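Long-range contact in ABC transporter, periplasmic substrate-binding protein (Thermotoga maritima, PDB 2HPG), which probably captures a small solute in the periplasm and delivers it to a tripartite ATP-independent (TRAP) transporter: residues Y136-Y141 against K263-L268. Numbering follows the deposited sequence.
Sequences YWVQGY and KIMKEL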
loop_
_atom_site.group_PDB
_atom_site.type_symbol
_atom_site.label_atom_id
_atom_site.label_comp_id
_atom_site.label_asym_id
_atom_site.label_seq_id
_atom_site.Cartn_x
_atom_site.Cartn_y
_atom_site.Cartn_z
ATOM N N TYR A 136 6.448 6.002 3.746
ATOM C CA TYR A 136 7.399 5.835 2.654
ATOM C C TYR A 136 7.645 4.368 2.334
ATOM O O TYR A 136 8.781 3.959 2.029
ATOM C CB TYR A 136 8.740 6.460 3.022
ATOM C CG TYR A 136 8.719 7.955 3.297
ATOM C CD1 TYR A 136 7.658 8.761 2.927
ATOM C CD2 TYR A 136 9.818 8.566 3.894
ATOM C CE1 TYR A 136 7.676 10.118 3.192
ATOM C CE2 TYR A 136 9.834 9.918 4.150
ATOM C CZ TYR A 136 8.776 10.684 3.807
ATOM O OH TYR A 136 8.834 12.037 4.091
ATOM N N TRP A 137 6.574 3.580 2.387
ATOM C CA TRP A 137 6.648 2.136 2.195
ATOM C C TRP A 137 5.739 1.845 1.035
ATOM O O TRP A 137 4.530 1.988 1.141
ATOM C CB TRP A 137 6.205 1.400 3.467
ATOM C CG TRP A 137 7.257 1.472 4.527
ATOM C CD1 TRP A 137 7.591 2.559 5.280
ATOM C CD2 TRP A 137 8.142 0.420 4.926
ATOM N NE1 TRP A 137 8.643 2.252 6.108
ATOM C CE2 TRP A 137 8.990 0.939 5.916
ATOM C CE3 TRP A 137 8.303 -0.911 4.533
ATOM C CZ2 TRP A 137 9.987 0.162 6.534
ATOM C CZ3 TRP A 137 9.287 -1.676 5.145
ATOM C CH2 TRP A 137 10.110 -1.138 6.134
ATOM N N VAL A 138 6.337 1.483 -0.093
ATOM C CA VAL A 138 5.606 1.369 -1.345
ATOM C C VAL A 138 5.789 -0.037 -1.924
ATOM O O VAL A 138 6.904 -0.542 -2.017
ATOM C CB VAL A 138 6.073 2.505 -2.307
ATOM C CG1 VAL A 138 5.737 2.223 -3.730
ATOM C CG2 VAL A 138 5.442 3.844 -1.851
ATOM N N GLN A 139 4.672 -0.687 -2.265
ATOM C CA GLN A 139 4.734 -2.032 -2.830
ATOM C C GLN A 139 4.818 -2.014 -4.349
ATOM O O GLN A 139 5.102 -3.038 -4.968
ATOM C CB GLN A 139 3.533 -2.845 -2.379
ATOM C CG GLN A 139 3.695 -3.436 -1.000
ATOM C CD GLN A 139 2.531 -4.282 -0.621
ATOM O OE1 GLN A 139 2.212 -5.235 -1.323
ATOM N NE2 GLN A 139 1.863 -3.930 0.474
ATOM N N GLY A 140 4.578 -0.855 -4.963
ATOM C CA GLY A 140 4.693 -0.725 -6.400
ATOM C C GLY A 140 3.360 -0.576 -7.088
ATOM O O GLY A 140 2.319 -0.576 -6.432
ATOM N N TYR A 141 3.411 -0.454 -8.413
ATOM C CA TYR A 141 2.224 -0.288 -9.242
ATOM C C TYR A 141 1.520 -1.596 -9.488
ATOM O O TYR A 141 2.148 -2.616 -9.772
ATOM C CB TYR A 141 2.576 0.300 -10.606
ATOM C CG TYR A 141 3.065 1.691 -10.490
ATOM C CD1 TYR A 141 2.176 2.759 -10.479
ATOM C CD2 TYR A 141 4.401 1.947 -10.276
ATOM C CE1 TYR A 141 2.625 4.036 -10.336
ATOM C CE2 TYR A 141 4.852 3.222 -10.137
ATOM C CZ TYR A 141 3.958 4.261 -10.169
ATOM O OH TYR A 141 4.419 5.537 -10.009
ATOM N N LYS A 263 13.961 -0.186 -4.346
ATOM C CA LYS A 263 14.383 -1.515 -4.802
ATOM C C LYS A 263 13.218 -2.251 -5.466
ATOM O O LYS A 263 13.359 -2.852 -6.532
ATOM C CB LYS A 263 14.926 -2.343 -3.637
ATOM C CG LYS A 263 15.802 -3.526 -4.058
ATOM C CD LYS A 263 16.132 -4.466 -2.902
ATOM C CE LYS A 263 17.229 -5.475 -3.328
ATOM N NZ LYS A 263 17.393 -6.630 -2.394
ATOM N N ILE A 264 12.065 -2.203 -4.830
ATOM C CA ILE A 264 10.839 -2.747 -5.405
ATOM C C ILE A 264 10.538 -2.112 -6.773
ATOM O O ILE A 264 10.354 -2.823 -7.763
ATOM C CB ILE A 264 9.624 -2.600 -4.443
ATOM C CG1 ILE A 264 9.749 -3.549 -3.254
ATOM C CG2 ILE A 264 8.322 -2.919 -5.165
ATOM C CD1 ILE A 264 8.652 -3.384 -2.222
HETATM N N MSE A 265 10.482 -0.784 -6.833
HETATM C CA MSE A 265 10.037 -0.084 -8.040
HETATM C C MSE A 265 11.033 -0.021 -9.178
HETATM O O MSE A 265 10.622 0.091 -10.328
HETATM C CB MSE A 265 9.593 1.348 -7.695
HETATM C CG MSE A 265 8.225 1.419 -7.113
HETATM SE SE MSE A 265 7.648 3.250 -6.867
HETATM C CE MSE A 265 9.046 3.847 -5.646
ATOM N N LYS A 266 12.325 -0.061 -8.854
ATOM C CA LYS A 266 13.399 0.099 -9.831
ATOM C C LYS A 266 14.049 -1.231 -10.214
ATOM O O LYS A 266 14.636 -1.319 -11.282
ATOM C CB LYS A 266 14.470 1.057 -9.307
ATOM C CG LYS A 266 13.995 2.511 -9.218
ATOM C CD LYS A 266 15.048 3.416 -8.541
ATOM C CE LYS A 266 16.358 3.555 -9.313
ATOM N NZ LYS A 266 16.217 4.275 -10.609
ATOM N N GLU A 267 13.919 -2.269 -9.388
ATOM C CA GLU A 267 14.538 -3.556 -9.710
ATOM C C GLU A 267 13.685 -4.797 -9.578
ATOM O O GLU A 267 13.698 -5.627 -10.479
ATOM C CB GLU A 267 15.836 -3.771 -8.943
ATOM C CG GLU A 267 15.895 -3.165 -7.607
ATOM C CD GLU A 267 17.295 -2.742 -7.226
ATOM O OE1 GLU A 267 18.046 -3.593 -6.689
ATOM O OE2 GLU A 267 17.628 -1.554 -7.456
ATOM N N LEU A 268 12.990 -4.973 -8.459
ATOM C CA LEU A 268 12.367 -6.274 -8.204
ATOM C C LEU A 268 11.165 -6.483 -9.084
ATOM O O LEU A 268 10.970 -7.572 -9.632
ATOM C CB LEU A 268 12.009 -6.433 -6.731
ATOM C CG LEU A 268 13.212 -6.458 -5.796
ATOM C CD1 LEU A 268 12.755 -6.695 -4.365
ATOM C CD2 LEU A 268 14.178 -7.560 -6.229
#
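The ring of Y141 and the selenium of M265 make a Met-aromatic contact: SE sits 5.4 Å from the ring centroid and 57° off its normal, with CE2 its nearest ring carbon at 4.3 Å. The selenomethionine chain, bent at its last torsion, crosses V138 at about a right angle, and SE packs 3.8 Å from V138 CG1. That methyl is turned to the helix because it lies anti to the backbone N (chi1 161°). Further back along the chain, M265 CG rests against the bare CA of G140; a CB there would crowd I264 CG2 and, at this backbone conformation, jam against the carbonyl O of Q139, which calls for glycine. I264 points at the strand and sets its two branches against the strand's carbonyls: CD1 meets V138 O at 3.3 Å, while CG2 lies 3.2 Å from Q139 O. Replacing I264 with an alanine is likely to open a gap at these two carbonyls and cost Y23 of helix 22-37 a packing partner. S261, a turn earlier on the same helix, hydrogen-bonds through OG with V138 N and Y136 O, but V138 O, buried under a methyl group, has no hydrogen-bond partner. Strand 130-146, paired with strand 218-234, packs here against the long helix 243-278, their local axes 7.6 Å apart at 39°: helix-on-sheet packing within the alpha/beta fold of the periplasmic binding proteins.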